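Local coordinates for 361aa long hypothetical D-aminopeptidase (Pyrococcus horikoshii, PDB 2DRH), which is of unproven function but probably acts as an aminopeptidase of the S58 (DmpA-type) family, at residues A259-G271 against A314-S326; K45-P57 against E167-F179. One frame throughout, in Å; residues are numbered along the deposited sequence.

Contact 1 of 2, residues A259-G271 against A314-S326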
# COMPACT_ATOMS: atom_id res chain seq x y z
N ALA A 259 1.49 -14.50 0.79
CA ALA A 259 0.46 -14.19 1.77
C ALA A 259 -0.90 -13.96 1.09
O ALA A 259 -1.93 -14.43 1.56
CB ALA A 259 0.87 -12.97 2.59
N LYS A 260 -0.89 -13.25 -0.04
CA LYS A 260 -2.12 -12.95 -0.78
C LYS A 260 -2.84 -14.19 -1.31
O LYS A 260 -4.06 -14.19 -1.45
CB LYS A 260 -1.82 -12.05 -1.97
CG LYS A 260 -1.66 -10.58 -1.66
CD LYS A 260 -1.62 -9.78 -2.96
CE LYS A 260 -1.42 -8.29 -2.71
NZ LYS A 260 -1.36 -7.55 -4.00
N ARG A 261 -2.07 -15.23 -1.63
CA ARG A 261 -2.63 -16.45 -2.19
C ARG A 261 -3.44 -17.23 -1.16
O ARG A 261 -4.27 -18.08 -1.52
CB ARG A 261 -1.50 -17.31 -2.77
CG ARG A 261 -0.74 -16.61 -3.90
CD ARG A 261 -1.71 -16.12 -4.98
NE ARG A 261 -1.05 -15.52 -6.13
CZ ARG A 261 -0.49 -14.32 -6.14
NH1 ARG A 261 -0.50 -13.56 -5.06
NH2 ARG A 261 0.08 -13.87 -7.24
N ALA A 262 -3.22 -16.93 0.11
CA ALA A 262 -3.96 -17.59 1.17
C ALA A 262 -5.44 -17.22 1.07
O ALA A 262 -6.30 -18.00 1.47
CB ALA A 262 -3.41 -17.16 2.53
N ILE A 263 -5.73 -16.05 0.52
CA ILE A 263 -7.11 -15.60 0.38
C ILE A 263 -7.87 -16.44 -0.64
O ILE A 263 -9.10 -16.55 -0.57
CB ILE A 263 -7.18 -14.13 -0.03
CG1 ILE A 263 -6.40 -13.28 0.96
CG2 ILE A 263 -8.64 -13.66 -0.06
CD1 ILE A 263 -6.85 -13.46 2.40
N VAL A 264 -7.15 -17.03 -1.58
CA VAL A 264 -7.81 -17.87 -2.57
C VAL A 264 -8.43 -19.07 -1.85
O VAL A 264 -9.57 -19.45 -2.12
CB VAL A 264 -6.82 -18.36 -3.65
CG1 VAL A 264 -7.55 -19.26 -4.64
CG2 VAL A 264 -6.22 -17.17 -4.38
N GLY A 265 -7.68 -19.65 -0.91
CA GLY A 265 -8.18 -20.78 -0.16
C GLY A 265 -9.35 -20.38 0.72
O GLY A 265 -10.33 -21.11 0.84
N LEU A 266 -9.24 -19.21 1.35
CA LEU A 266 -10.30 -18.71 2.21
C LEU A 266 -11.61 -18.58 1.43
O LEU A 266 -12.64 -19.10 1.83
CB LEU A 266 -9.90 -17.34 2.78
CG LEU A 266 -10.93 -16.50 3.56
CD1 LEU A 266 -11.47 -17.29 4.73
CD2 LEU A 266 -10.27 -15.21 4.05
N ALA A 267 -11.54 -17.89 0.29
CA ALA A 267 -12.71 -17.68 -0.56
C ALA A 267 -13.40 -18.97 -0.99
O ALA A 267 -14.63 -19.03 -1.08
CB ALA A 267 -12.30 -16.89 -1.79
N ARG A 268 -12.59 -20.00 -1.26
CA ARG A 268 -13.09 -21.28 -1.71
C ARG A 268 -13.88 -22.07 -0.66
O ARG A 268 -14.63 -22.97 -1.01
CB ARG A 268 -11.93 -22.12 -2.27
CG ARG A 268 -11.44 -21.62 -3.63
CD ARG A 268 -10.22 -22.39 -4.16
NE ARG A 268 -10.53 -23.78 -4.50
CZ ARG A 268 -11.04 -24.18 -5.66
NH1 ARG A 268 -11.31 -23.30 -6.62
NH2 ARG A 268 -11.27 -25.48 -5.87
N THR A 269 -13.73 -21.74 0.62
CA THR A 269 -14.49 -22.42 1.66
C THR A 269 -15.74 -21.60 2.00
O THR A 269 -16.52 -22.00 2.86
CB THR A 269 -13.67 -22.61 2.96
OG1 THR A 269 -13.38 -21.32 3.53
CG2 THR A 269 -12.37 -23.36 2.70
N GLY A 270 -15.93 -20.47 1.32
CA GLY A 270 -17.08 -19.63 1.60
C GLY A 270 -16.74 -18.36 2.36
O GLY A 270 -17.62 -17.72 2.97
N GLY A 271 -15.46 -17.99 2.35
CA GLY A 271 -15.02 -16.78 3.03
C GLY A 271 -15.16 -15.56 2.13
O GLY A 271 -14.46 -15.46 1.11
N ALA A 314 -0.22 -24.21 -4.00
CA ALA A 314 -0.05 -25.00 -2.79
C ALA A 314 -0.50 -24.21 -1.56
O ALA A 314 -1.05 -24.78 -0.62
CB ALA A 314 1.43 -25.42 -2.63
N THR A 315 -0.26 -22.91 -1.57
CA THR A 315 -0.66 -22.05 -0.46
C THR A 315 -2.18 -22.05 -0.35
O THR A 315 -2.73 -22.31 0.71
CB THR A 315 -0.16 -20.60 -0.68
OG1 THR A 315 1.27 -20.59 -0.72
CG2 THR A 315 -0.65 -19.68 0.45
N ALA A 316 -2.85 -21.75 -1.46
CA ALA A 316 -4.30 -21.72 -1.49
C ALA A 316 -4.85 -23.06 -1.03
O ALA A 316 -5.82 -23.13 -0.29
CB ALA A 316 -4.80 -21.40 -2.91
N GLU A 317 -4.21 -24.14 -1.48
CA GLU A 317 -4.65 -25.48 -1.10
C GLU A 317 -4.51 -25.73 0.40
O GLU A 317 -5.46 -26.15 1.06
CB GLU A 317 -3.86 -26.55 -1.85
CG GLU A 317 -4.47 -26.99 -3.14
CD GLU A 317 -3.60 -27.99 -3.88
OE1 GLU A 317 -3.12 -28.95 -3.25
OE2 GLU A 317 -3.41 -27.82 -5.09
N ALA A 318 -3.32 -25.47 0.93
CA ALA A 318 -3.07 -25.67 2.35
C ALA A 318 -4.07 -24.88 3.20
O ALA A 318 -4.57 -25.38 4.20
CB ALA A 318 -1.65 -25.24 2.69
N VAL A 319 -4.35 -23.64 2.80
CA VAL A 319 -5.30 -22.81 3.54
C VAL A 319 -6.70 -23.39 3.48
O VAL A 319 -7.36 -23.51 4.51
CB VAL A 319 -5.32 -21.36 3.01
CG1 VAL A 319 -6.52 -20.58 3.62
CG2 VAL A 319 -4.02 -20.66 3.39
N GLU A 320 -7.17 -23.75 2.29
CA GLU A 320 -8.52 -24.30 2.16
C GLU A 320 -8.72 -25.52 3.04
O GLU A 320 -9.71 -25.61 3.77
CB GLU A 320 -8.83 -24.65 0.70
CG GLU A 320 -10.28 -25.11 0.48
CD GLU A 320 -10.61 -25.42 -0.98
OE1 GLU A 320 -9.94 -24.87 -1.88
OE2 GLU A 320 -11.56 -26.20 -1.21
N GLU A 321 -7.79 -26.48 2.98
CA GLU A 321 -7.94 -27.66 3.80
C GLU A 321 -7.79 -27.31 5.28
O GLU A 321 -8.53 -27.82 6.12
CB GLU A 321 -6.93 -28.75 3.42
CG GLU A 321 -7.38 -30.15 3.88
CD GLU A 321 -6.25 -31.17 3.95
OE1 GLU A 321 -5.49 -31.30 2.96
OE2 GLU A 321 -6.13 -31.84 4.99
N ALA A 322 -6.83 -26.44 5.59
CA ALA A 322 -6.60 -26.04 6.98
C ALA A 322 -7.87 -25.48 7.61
O ALA A 322 -8.14 -25.73 8.79
CB ALA A 322 -5.48 -25.02 7.06
N ILE A 323 -8.64 -24.73 6.83
CA ILE A 323 -9.88 -24.16 7.34
C ILE A 323 -10.87 -25.28 7.64
O ILE A 323 -11.45 -25.32 8.72
CB ILE A 323 -10.52 -23.18 6.32
CG1 ILE A 323 -9.63 -21.94 6.18
CG2 ILE A 323 -11.93 -22.79 6.77
CD1 ILE A 323 -10.07 -20.98 5.09
N ILE A 324 -11.04 -26.18 6.68
CA ILE A 324 -11.96 -27.30 6.88
C ILE A 324 -11.53 -28.14 8.09
O ILE A 324 -12.37 -28.49 8.94
CB ILE A 324 -12.02 -28.19 5.61
CG1 ILE A 324 -12.54 -27.37 4.43
CG2 ILE A 324 -12.90 -29.41 5.85
CD1 ILE A 324 -13.84 -26.61 4.71
N ASN A 325 -10.24 -28.45 8.19
CA ASN A 325 -9.74 -29.23 9.31
C ASN A 325 -10.04 -28.57 10.66
O ASN A 325 -10.21 -29.26 11.66
CB ASN A 325 -8.22 -29.46 9.18
CG ASN A 325 -7.88 -30.37 8.02
OD1 ASN A 325 -8.61 -31.31 7.74
ND2 ASN A 325 -6.76 -30.11 7.35
N SER A 326 -10.09 -27.24 10.68
CA SER A 326 -10.39 -26.53 11.93
C SER A 326 -11.82 -26.86 12.35
O SER A 326 -12.14 -26.83 13.54
CB SER A 326 -10.24 -25.01 11.76
OG SER A 326 -11.33 -24.45 11.05
O HOH W 1 -11.34 -27.02 -3.68
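Arg-268 meets Glu-320 through its NE, which donates to Glu-320 OE1 at 2.9 Å as part of a salt bridge. OE1 lies at the edge of the guanidinium and in its plane, but the carboxylate is turned 48° against that plane and the bond is bent, 146° at the hydrogen. Water 1 adds a second link, accepting from Arg-268 NH2 and donating to Glu-320 OE2 at 2.6 Å. Glu-320 reaches across because CG stands anti to the backbone N and the chain beyond is extended, running alongside Thr-269 in the reverse sense, whose CG2 touches Glu-320 CG at 3.5 Å. Thr-269 OG1 turns back to Leu-266 O, which also accepts from the backbone N of Thr-269 and Gly-271 in the Schellman motif that ends helix 252-268, with Gly-270 at positive phi.

Behind this pair the axes of segments 259-268 and 314-326 approach to 6.9 Å at a signed crossing angle of -44°. Gly-265 permits it: its CA makes a CA-H...O contact of 3.3 Å with Ala-316 O, where a CB would clash. Ala-262 CB packs on Val-319 CG2, Val-264 CB on Ala-316 CB, and Leu-266 CD1 on Ile-323 CD1. Leu-266 and Val-319 also rest on strand 240-246, while Val-264 packs on Ala-267 of the second subunit. An apolar crossing thus carries its charge pair on one flank, where the arginine probably favours an ionised carboxylate.

Contact 2 of 2, residues K45-P57 against E167-F179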
# COMPACT_ATOMS: atom_id res chain seq x y z
N LYS A 45 -15.50 -12.31 34.96
CA LYS A 45 -15.37 -13.58 35.66
C LYS A 45 -15.45 -14.80 34.73
O LYS A 45 -14.62 -15.71 34.81
CB LYS A 45 -16.45 -13.67 36.74
CG LYS A 45 -16.52 -15.01 37.45
CD LYS A 45 -17.65 -15.02 38.47
CE LYS A 45 -17.88 -16.42 38.99
NZ LYS A 45 -18.24 -17.34 37.87
N GLY A 46 -16.45 -14.82 33.85
CA GLY A 46 -16.60 -15.94 32.93
C GLY A 46 -18.02 -16.06 32.42
O GLY A 46 -18.82 -15.15 32.63
N PRO A 47 -18.37 -17.17 31.74
CA PRO A 47 -17.54 -18.34 31.41
C PRO A 47 -16.32 -17.99 30.55
O PRO A 47 -16.36 -17.06 29.75
CB PRO A 47 -18.52 -19.24 30.65
CG PRO A 47 -19.84 -18.89 31.26
CD PRO A 47 -19.77 -17.39 31.33
N VAL A 48 -15.24 -18.74 30.73
CA VAL A 48 -14.02 -18.50 29.97
C VAL A 48 -13.75 -19.60 28.96
O VAL A 48 -13.66 -20.78 29.30
CB VAL A 48 -12.80 -18.37 30.91
CG1 VAL A 48 -12.69 -19.58 31.78
CG2 VAL A 48 -11.52 -18.20 30.08
N ARG A 49 -13.62 -19.19 27.70
CA ARG A 49 -13.37 -20.10 26.59
C ARG A 49 -12.41 -19.38 25.65
O ARG A 49 -12.81 -18.90 24.59
CB ARG A 49 -14.68 -20.43 25.87
CG ARG A 49 -15.79 -21.00 26.76
CD ARG A 49 -15.60 -22.48 27.06
NE ARG A 49 -16.78 -23.07 27.71
CZ ARG A 49 -17.11 -22.90 28.99
NH1 ARG A 49 -16.34 -22.17 29.79
NH2 ARG A 49 -18.21 -23.47 29.48
N THR A 50 -11.15 -19.27 26.04
CA THR A 50 -10.16 -18.58 25.23
C THR A 50 -8.81 -19.28 25.35
O THR A 50 -8.73 -20.41 25.83
CB THR A 50 -10.06 -17.09 25.66
OG1 THR A 50 -9.26 -16.37 24.72
CG2 THR A 50 -9.43 -16.96 27.04
N GLY A 51 -7.74 -18.62 24.92
CA GLY A 51 -6.43 -19.24 25.00
C GLY A 51 -5.37 -18.53 24.20
O GLY A 51 -5.58 -17.42 23.72
N VAL A 52 -4.22 -19.19 24.05
CA VAL A 52 -3.09 -18.64 23.33
C VAL A 52 -2.41 -19.72 22.50
O VAL A 52 -2.28 -20.86 22.93
CB VAL A 52 -2.04 -18.05 24.32
CG1 VAL A 52 -0.81 -17.57 23.56
CG2 VAL A 52 -2.66 -16.91 25.10
N THR A 53 -1.98 -19.35 21.30
CA THR A 53 -1.29 -20.28 20.42
C THR A 53 -0.01 -19.60 19.94
O THR A 53 -0.03 -18.45 19.48
CB THR A 53 -2.14 -20.65 19.19
OG1 THR A 53 -3.31 -21.37 19.61
CG2 THR A 53 -1.34 -21.51 18.22
N ALA A 54 1.11 -20.31 20.05
CA ALA A 54 2.40 -19.78 19.64
C ALA A 54 2.98 -20.54 18.46
O ALA A 54 2.94 -21.77 18.42
CB ALA A 54 3.36 -19.83 20.82
N ILE A 55 3.51 -19.81 17.48
CA ILE A 55 4.13 -20.42 16.32
C ILE A 55 5.56 -19.92 16.25
O ILE A 55 5.81 -18.71 16.16
CB ILE A 55 3.40 -20.06 14.98
CG1 ILE A 55 1.93 -20.48 15.02
CG2 ILE A 55 4.09 -20.76 13.81
CD1 ILE A 55 0.98 -19.39 15.47
N LEU A 56 6.51 -20.85 16.30
CA LEU A 56 7.93 -20.52 16.24
C LEU A 56 8.43 -20.82 14.83
O LEU A 56 8.26 -21.92 14.32
CB LEU A 56 8.72 -21.37 17.24
CG LEU A 56 8.53 -21.12 18.74
CD1 LEU A 56 7.05 -21.11 19.11
CD2 LEU A 56 9.28 -22.20 19.52
N PRO A 57 9.04 -19.82 14.17
CA PRO A 57 9.57 -19.99 12.81
C PRO A 57 10.58 -21.13 12.75
O PRO A 57 10.60 -21.91 11.80
CB PRO A 57 10.19 -18.63 12.51
CG PRO A 57 9.27 -17.70 13.25
CD PRO A 57 9.08 -18.40 14.57
N GLU A 167 -5.42 -29.79 17.18
CA GLU A 167 -6.19 -28.87 16.35
C GLU A 167 -7.62 -28.81 16.87
O GLU A 167 -8.02 -29.66 17.66
CB GLU A 167 -6.14 -29.32 14.88
CG GLU A 167 -4.75 -29.18 14.27
CD GLU A 167 -4.68 -29.61 12.82
OE1 GLU A 167 -5.59 -29.26 12.04
OE2 GLU A 167 -3.70 -30.29 12.45
N GLY A 168 -8.38 -27.81 16.44
CA GLY A 168 -9.75 -27.69 16.90
C GLY A 168 -9.89 -26.59 17.94
O GLY A 168 -9.25 -25.55 17.84
N ALA A 169 -10.72 -26.82 18.95
CA ALA A 169 -10.94 -25.81 19.99
C ALA A 169 -9.86 -25.86 21.07
O ALA A 169 -10.11 -26.29 22.20
CB ALA A 169 -12.33 -26.00 20.61
N VAL A 170 -8.67 -25.41 20.72
CA VAL A 170 -7.55 -25.41 21.64
C VAL A 170 -6.75 -24.13 21.45
O VAL A 170 -6.84 -23.50 20.40
CB VAL A 170 -6.63 -26.65 21.38
CG1 VAL A 170 -7.40 -27.95 21.69
CG2 VAL A 170 -6.17 -26.66 19.93
N GLY A 171 -5.98 -23.74 22.46
CA GLY A 171 -5.20 -22.52 22.36
C GLY A 171 -6.06 -21.32 21.97
O GLY A 171 -7.12 -21.10 22.56
N ALA A 172 -5.61 -20.56 20.98
CA ALA A 172 -6.36 -19.39 20.54
C ALA A 172 -7.69 -19.79 19.91
O ALA A 172 -8.61 -18.99 19.84
CB ALA A 172 -5.52 -18.58 19.55
N GLY A 173 -7.80 -21.03 19.46
CA GLY A 173 -9.04 -21.48 18.84
C GLY A 173 -10.13 -21.88 19.82
O GLY A 173 -11.30 -22.00 19.45
N THR A 174 -9.74 -22.07 21.07
CA THR A 174 -10.67 -22.49 22.12
C THR A 174 -12.12 -22.02 22.01
O THR A 174 -13.02 -22.85 21.93
CB THR A 174 -10.11 -22.11 23.51
OG1 THR A 174 -8.85 -22.78 23.72
CG2 THR A 174 -11.08 -22.54 24.62
N GLY A 175 -12.37 -20.71 22.00
CA GLY A 175 -13.75 -20.25 21.93
C GLY A 175 -14.22 -19.61 20.63
O GLY A 175 -15.17 -18.82 20.65
N MET A 176 -13.59 -19.96 19.51
CA MET A 176 -13.95 -19.40 18.20
C MET A 176 -15.14 -20.07 17.50
O MET A 176 -15.49 -21.22 17.79
CB MET A 176 -12.74 -19.44 17.27
CG MET A 176 -11.53 -18.64 17.76
SD MET A 176 -11.84 -16.86 17.98
CE MET A 176 -10.78 -16.49 19.37
N SER A 177 -15.75 -19.34 16.58
CA SER A 177 -16.90 -19.81 15.81
C SER A 177 -16.62 -19.65 14.31
O SER A 177 -16.09 -18.63 13.89
CB SER A 177 -18.15 -18.99 16.16
OG SER A 177 -18.43 -19.05 17.54
N ALA A 178 -17.00 -20.65 13.52
CA ALA A 178 -16.81 -20.59 12.07
C ALA A 178 -18.03 -21.20 11.38
O ALA A 178 -18.38 -22.36 11.62
CB ALA A 178 -15.56 -21.36 11.68
N PHE A 179 -18.69 -20.41 10.53
CA PHE A 179 -19.87 -20.87 9.81
C PHE A 179 -20.95 -21.32 10.78
O PHE A 179 -21.76 -22.19 10.47
CB PHE A 179 -19.49 -22.03 8.88
CG PHE A 179 -18.51 -21.64 7.81
CD1 PHE A 179 -18.90 -20.84 6.74
CD2 PHE A 179 -17.18 -22.06 7.89
CE1 PHE A 179 -17.98 -20.45 5.77
CE2 PHE A 179 -16.26 -21.67 6.93
CZ PHE A 179 -16.66 -20.87 5.86
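Thr-174 presses its side chain against the backbone of strand 48-56 at Arg-49 and Thr-50. Its CB sits 3.2 Å from Thr-50 O. From there the two branches part: CG2, anti to the backbone N, lies against the peptide joining Arg-49 and Thr-50, 3.6 Å from Arg-49 C. OG1 stands beside the backbone N (chi1 -61°), close to Thr-50 O, yet it donates within its own loop, to Gly-171 O at 2.7 Å. Thr-174 N binds the same oxygen from the same face of the carbonyl plane, and this double grip ties the turn together. With an alanine here, OG1 and the methyl would be gone, and the turn would probably be held less firmly at Gly-171 O, with a gap beside the Arg-49 to Thr-50 peptide.

Farther along the strand, Ala-172 N donates to Thr-53 OG1 at 2.8 Å, nearly straight at 172°. That hydroxyl is also hydrogen-bonded to His-31 ND1, so it joins the loop to strand 28-36. Glycines let the backbones approach: Gly-51 CA touches Gly-171 O at 3.1 Å, and Gly-175 CA makes a similar CA-H...O contact with Arg-49 O. A CB on Gly-51, Gly-171 or Gly-175 would clash with the opposite segment.

The turn lies against a mixed sheet over strand 48-56, which runs between strands 28-36 and 96-100. Thr-174 packs on Thr-33 of the first neighbour and Ala-172 on Leu-98 of the second. Ala-172 and Met-176 both touch Leu-206 of strand 198-207 as well, placing the 167-179 loop between this sheet and the larger one.

In the fold
From the N terminus, strand 28-36 is followed by strand 48-56, the first partner of contact 2, which closes a long loop at residues 167-179 after 109 residues that include strand 65-73 of the larger sheet and helices 104-118 and 151-160. The chain then adds strands 184-193, 198-207 and 240-246 to the larger sheet. Contact 1 closes a shorter loop, of 42 residues, by joining helices 252-268 and 309-328. The loops follow in series, neither nesting nor crossing. The centres of the two contacts lie about 19 Å apart, and their segments touch: Phe-179 CZ packs 3.2 Å from Thr-269 O. Contact 2 seats the 167-179 segment on the four-stranded sheet, and contact 1 pairs the helices on the larger one.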